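Local coordinates for halorhodopsin (PDB 2JAF), which is a retinal-binding membrane protein that works as a chloride pump, probably driven by light and moving the anion into the cell, at residues Leu114-Ile119 with Ala139-Met144. The protein carries 2 engineered substitutions. Sequence-based numbering, arbitrary orientation.
Sequences LSTPMI and AADIGM. With RET (retinal), chain G; PLM (palmitic acid), chain D.
T116 and D141 meet between two helix segments that run roughly antiparallel (151°) and approach to 9.3 Å between axes, the oxygens T116 OG1 and D141 OD2 only 2.4 Å apart. That separation is very short and the strength of the bond doubtful; T116 OG1 is also hydrogen-bonded to the carbonyl of W112 one turn back. At chi1 52° the hydroxyl lies between the backbone N and carbonyl carbon of T116, which brings it to D141 and turns the methyl to the retinal. D141 OD1 stands 3.3 Å from T116 OG1 at an angle too poor for a bond. P117 closes over D141 OD2, its CD 3.2 Å from that oxygen, and its ring carries no N-H, so helix 106-127 is kinked here. The pair belongs to the seven-helix bundle of the microbial rhodopsins, where helices 106-127 and 131-153 border the retinal pocket. T116 CG2 reaches retinal C13 at 3.6 Å, beside the C20 methyl, while W207 of helix 193-216 packs on both T116 and D141. Farther along the polyene, M144 runs extended to its sulfur and bends at chi3 (80°), setting CE 3.7 Å from retinal C9 and SD close to the C19 methyl. With an alanine here, the C7 to C9 part of the polyene and the C19 methyl would probably lose this side support. Packing is looser on the lipid side: P117 CG and I142 CG1 come no nearer than 4.3 Å. There a palmitic acid chain lies along L114 and against I142, whose CD1 is 3.8 Å from its carbon CB, and neighbouring subunits pack on L114, M118, A139 and A140.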
ATOM      1  N   LEU A 114       4.692   5.921  -4.058  1.00 24.90           N
ATOM      2  CA  LEU A 114       3.606   6.786  -3.612  1.00 25.70           C
ATOM      3  C   LEU A 114       3.429   7.964  -4.577  1.00 24.76           C
ATOM      4  O   LEU A 114       2.306   8.334  -4.910  1.00 26.06           O
ATOM      5  CB  LEU A 114       3.876   7.317  -2.201  1.00 27.31           C
ATOM      6  CG  LEU A 114       2.827   8.301  -1.669  1.00 29.68           C
ATOM      7  CD1 LEU A 114       1.468   7.623  -1.560  1.00 29.49           C
ATOM      8  CD2 LEU A 114       3.271   8.826  -0.317  1.00 30.29           C
ATOM      9  N   SER A 115       4.534   8.543  -5.034  1.00 24.17           N
ATOM     10  CA  SER A 115       4.453   9.679  -5.947  1.00 23.93           C
ATOM     11  C   SER A 115       3.972   9.329  -7.355  1.00 24.18           C
ATOM     12  O   SER A 115       3.200  10.093  -7.940  1.00 24.21           O
ATOM     13  CB  SER A 115       5.803  10.403  -6.040  1.00 24.18           C
ATOM     14  OG  SER A 115       6.802   9.587  -6.633  1.00 26.41           O
ATOM     15  N   THR A 116       4.404   8.201  -7.916  1.00 23.01           N
ATOM     16  CA  THR A 116       3.940   7.887  -9.266  1.00 22.57           C
ATOM     17  C   THR A 116       2.448   7.575  -9.277  1.00 23.35           C
ATOM     18  O   THR A 116       1.746   7.918 -10.231  1.00 21.38           O
ATOM     19  CB  THR A 116       4.799   6.779  -9.971  1.00 22.26           C
ATOM     20  OG1 THR A 116       4.930   5.614  -9.150  1.00 22.95           O
ATOM     21  CG2 THR A 116       6.180   7.320 -10.262  1.00 22.71           C
ATOM     22  N   PRO A 117       1.933   6.929  -8.217  1.00 22.75           N
ATOM     23  CA  PRO A 117       0.493   6.661  -8.234  1.00 24.20           C
ATOM     24  C   PRO A 117      -0.288   7.986  -8.172  1.00 25.49           C
ATOM     25  O   PRO A 117      -1.386   8.100  -8.720  1.00 26.35           O
ATOM     26  CB  PRO A 117       0.295   5.794  -6.992  1.00 24.93           C
ATOM     27  CG  PRO A 117       1.552   4.992  -6.974  1.00 24.39           C
ATOM     28  CD  PRO A 117       2.609   6.052  -7.242  1.00 23.81           C
ATOM     29  N   MET A 118       0.285   8.992  -7.517  1.00 26.40           N
ATOM     30  CA  MET A 118      -0.381  10.290  -7.439  1.00 29.58           C
ATOM     31  C   MET A 118      -0.367  10.995  -8.792  1.00 27.64           C
ATOM     32  O   MET A 118      -1.322  11.685  -9.153  1.00 29.04           O
ATOM     33  CB  MET A 118       0.261  11.167  -6.363  1.00 32.23           C
ATOM     34  CG  MET A 118      -0.195  10.808  -4.957  1.00 36.03           C
ATOM     35  SD  MET A 118      -2.006  10.821  -4.810  1.00 39.59           S
ATOM     36  CE  MET A 118      -2.378   9.100  -5.095  1.00 40.17           C
ATOM     37  N   ILE A 119       0.714  10.821  -9.546  1.00 25.69           N
ATOM     38  CA  ILE A 119       0.797  11.415 -10.878  1.00 23.68           C
ATOM     39  C   ILE A 119      -0.295  10.774 -11.732  1.00 23.89           C
ATOM     40  O   ILE A 119      -1.022  11.463 -12.456  1.00 24.51           O
ATOM     41  CB  ILE A 119       2.183  11.148 -11.537  1.00 22.32           C
ATOM     42  CG1 ILE A 119       3.278  11.916 -10.796  1.00 23.65           C
ATOM     43  CG2 ILE A 119       2.156  11.550 -13.016  1.00 24.05           C
ATOM     44  CD1 ILE A 119       4.696  11.633 -11.317  1.00 22.62           C
ATOM     45  N   ALA A 139      -1.821  -0.455  -9.429  1.00 24.72           N
ATOM     46  CA  ALA A 139      -1.247  -1.707  -8.962  1.00 24.37           C
ATOM     47  C   ALA A 139      -0.026  -2.042  -9.805  1.00 23.88           C
ATOM     48  O   ALA A 139       1.004  -2.462  -9.279  1.00 24.66           O
ATOM     49  CB  ALA A 139      -2.275  -2.821  -9.063  1.00 24.22           C
ATOM     50  N   ALA A 140      -0.143  -1.846 -11.115  1.00 23.34           N
ATOM     51  CA  ALA A 140       0.962  -2.139 -12.021  1.00 23.35           C
ATOM     52  C   ALA A 140       2.117  -1.208 -11.714  1.00 23.41           C
ATOM     53  O   ALA A 140       3.289  -1.598 -11.762  1.00 21.84           O
ATOM     54  CB  ALA A 140       0.513  -1.961 -13.475  1.00 24.11           C
ATOM     55  N   ASP A 141       1.775   0.034 -11.393  1.00 22.70           N
ATOM     56  CA  ASP A 141       2.772   1.039 -11.081  1.00 23.76           C
ATOM     57  C   ASP A 141       3.515   0.665  -9.806  1.00 23.40           C
ATOM     58  O   ASP A 141       4.735   0.773  -9.730  1.00 22.34           O
ATOM     59  CB  ASP A 141       2.097   2.401 -10.919  1.00 24.08           C
ATOM     60  CG  ASP A 141       3.095   3.524 -10.760  1.00 27.09           C
ATOM     61  OD1 ASP A 141       3.691   3.949 -11.774  1.00 27.32           O
ATOM     62  OD2 ASP A 141       3.290   3.970  -9.614  1.00 30.64           O
ATOM     63  N   ILE A 142       2.770   0.219  -8.796  1.00 24.39           N
ATOM     64  CA  ILE A 142       3.389  -0.174  -7.539  1.00 23.01           C
ATOM     65  C   ILE A 142       4.324  -1.354  -7.788  1.00 23.12           C
ATOM     66  O   ILE A 142       5.418  -1.411  -7.232  1.00 24.25           O
ATOM     67  CB  ILE A 142       2.311  -0.528  -6.482  1.00 25.38           C
ATOM     68  CG1 ILE A 142       1.568   0.756  -6.080  1.00 26.00           C
ATOM     69  CG2 ILE A 142       2.955  -1.160  -5.255  1.00 25.16           C
ATOM     70  CD1 ILE A 142       0.362   0.533  -5.177  1.00 27.17           C
ATOM     71  N   GLY A 143       3.897  -2.282  -8.639  1.00 22.79           N
ATOM     72  CA  GLY A 143       4.730  -3.429  -8.963  1.00 21.28           C
ATOM     73  C   GLY A 143       6.033  -3.000  -9.617  1.00 21.20           C
ATOM     74  O   GLY A 143       7.102  -3.537  -9.317  1.00 21.43           O
ATOM     75  N   MET A 144       5.949  -2.022 -10.518  1.00 21.13           N
ATOM     76  CA  MET A 144       7.137  -1.522 -11.207  1.00 19.91           C
ATOM     77  C   MET A 144       8.113  -0.956 -10.182  1.00 19.66           C
ATOM     78  O   MET A 144       9.314  -1.239 -10.213  1.00 20.46           O
ATOM     79  CB  MET A 144       6.741  -0.428 -12.222  1.00 19.65           C
ATOM     80  CG  MET A 144       7.907   0.322 -12.875  1.00 18.57           C
ATOM     81  SD  MET A 144       7.330   1.754 -13.841  1.00 20.90           S
ATOM     82  CE  MET A 144       7.088   2.937 -12.524  1.00 18.86           C
TER
HETATM   83  C1  RET G 900      13.356   1.561 -12.563  1.00 22.24           C
HETATM   84  C2  RET G 900      14.330   0.302 -12.737  1.00 21.40           C
HETATM   85  C3  RET G 900      13.682  -1.006 -13.253  1.00 21.35           C
HETATM   86  C4  RET G 900      13.012  -0.776 -14.684  1.00 21.32           C
HETATM   87  C5  RET G 900      12.046   0.473 -14.773  1.00 20.60           C
HETATM   88  C6  RET G 900      12.191   1.638 -13.757  1.00 22.02           C
HETATM   89  C7  RET G 900      11.180   2.747 -13.824  1.00 21.02           C
HETATM   90  C8  RET G 900      10.945   3.827 -13.030  1.00 18.79           C
HETATM   91  C9  RET G 900      10.084   4.927 -13.371  1.00 19.79           C
HETATM   92  C10 RET G 900      10.171   5.920 -12.393  1.00 20.94           C
HETATM   93  C11 RET G 900       9.487   7.116 -12.442  1.00 20.52           C
HETATM   94  C12 RET G 900       9.694   8.075 -11.438  1.00 20.10           C
HETATM   95  C13 RET G 900       8.959   9.328 -11.365  1.00 21.77           C
HETATM   96  C14 RET G 900       9.314  10.101 -10.221  1.00 22.82           C
HETATM   97  C15 RET G 900       8.646  11.218  -9.779  1.00 24.48           C
HETATM   98  C16 RET G 900      12.718   1.349 -11.141  1.00 21.85           C
HETATM   99  C17 RET G 900      14.321   2.857 -12.563  1.00 21.17           C
HETATM  100  C18 RET G 900      11.029   0.435 -15.902  1.00 21.23           C
HETATM  101  C19 RET G 900       9.299   5.008 -14.798  1.00 21.06           C
HETATM  102  C20 RET G 900       7.947   9.765 -12.441  1.00 21.97           C
HETATM  103  C1  PLM D 700      10.215   8.778   2.751  1.00 59.99           C
HETATM  104  O1  PLM D 700      10.916   8.995   3.754  1.00 59.93           O
HETATM  105  O2  PLM D 700       9.970   9.669   1.907  1.00 60.88           O
HETATM  106  C2  PLM D 700       9.662   7.375   2.578  1.00 59.60           C
HETATM  107  C3  PLM D 700       8.169   7.275   2.282  1.00 59.28           C
HETATM  108  C4  PLM D 700       7.824   5.803   2.120  1.00 59.22           C
HETATM  109  C5  PLM D 700       6.347   5.650   1.827  1.00 59.53           C
HETATM  110  C6  PLM D 700       6.077   4.870   0.563  1.00 59.02           C
HETATM  111  C7  PLM D 700       4.593   4.566   0.589  1.00 59.00           C
HETATM  112  C8  PLM D 700       4.150   3.777  -0.620  1.00 59.54           C
HETATM  113  C9  PLM D 700       2.651   3.543  -0.535  1.00 60.18           C
HETATM  114  CA  PLM D 700       2.159   2.726  -1.714  1.00 60.11           C
HETATM  115  CB  PLM D 700       0.670   2.712  -2.032  1.00 60.27           C
HETATM  116  CC  PLM D 700       0.022   4.035  -2.408  1.00 60.28           C
HETATM  117  CD  PLM D 700      -1.436   3.778  -2.738  1.00 60.37           C
HETATM  118  CE  PLM D 700      -2.143   5.072  -3.140  1.00 60.82           C
HETATM  119  CF  PLM D 700      -3.637   4.793  -3.236  1.00 61.28           C
HETATM  120  CG  PLM D 700      -4.390   6.049  -3.645  1.00 62.16           C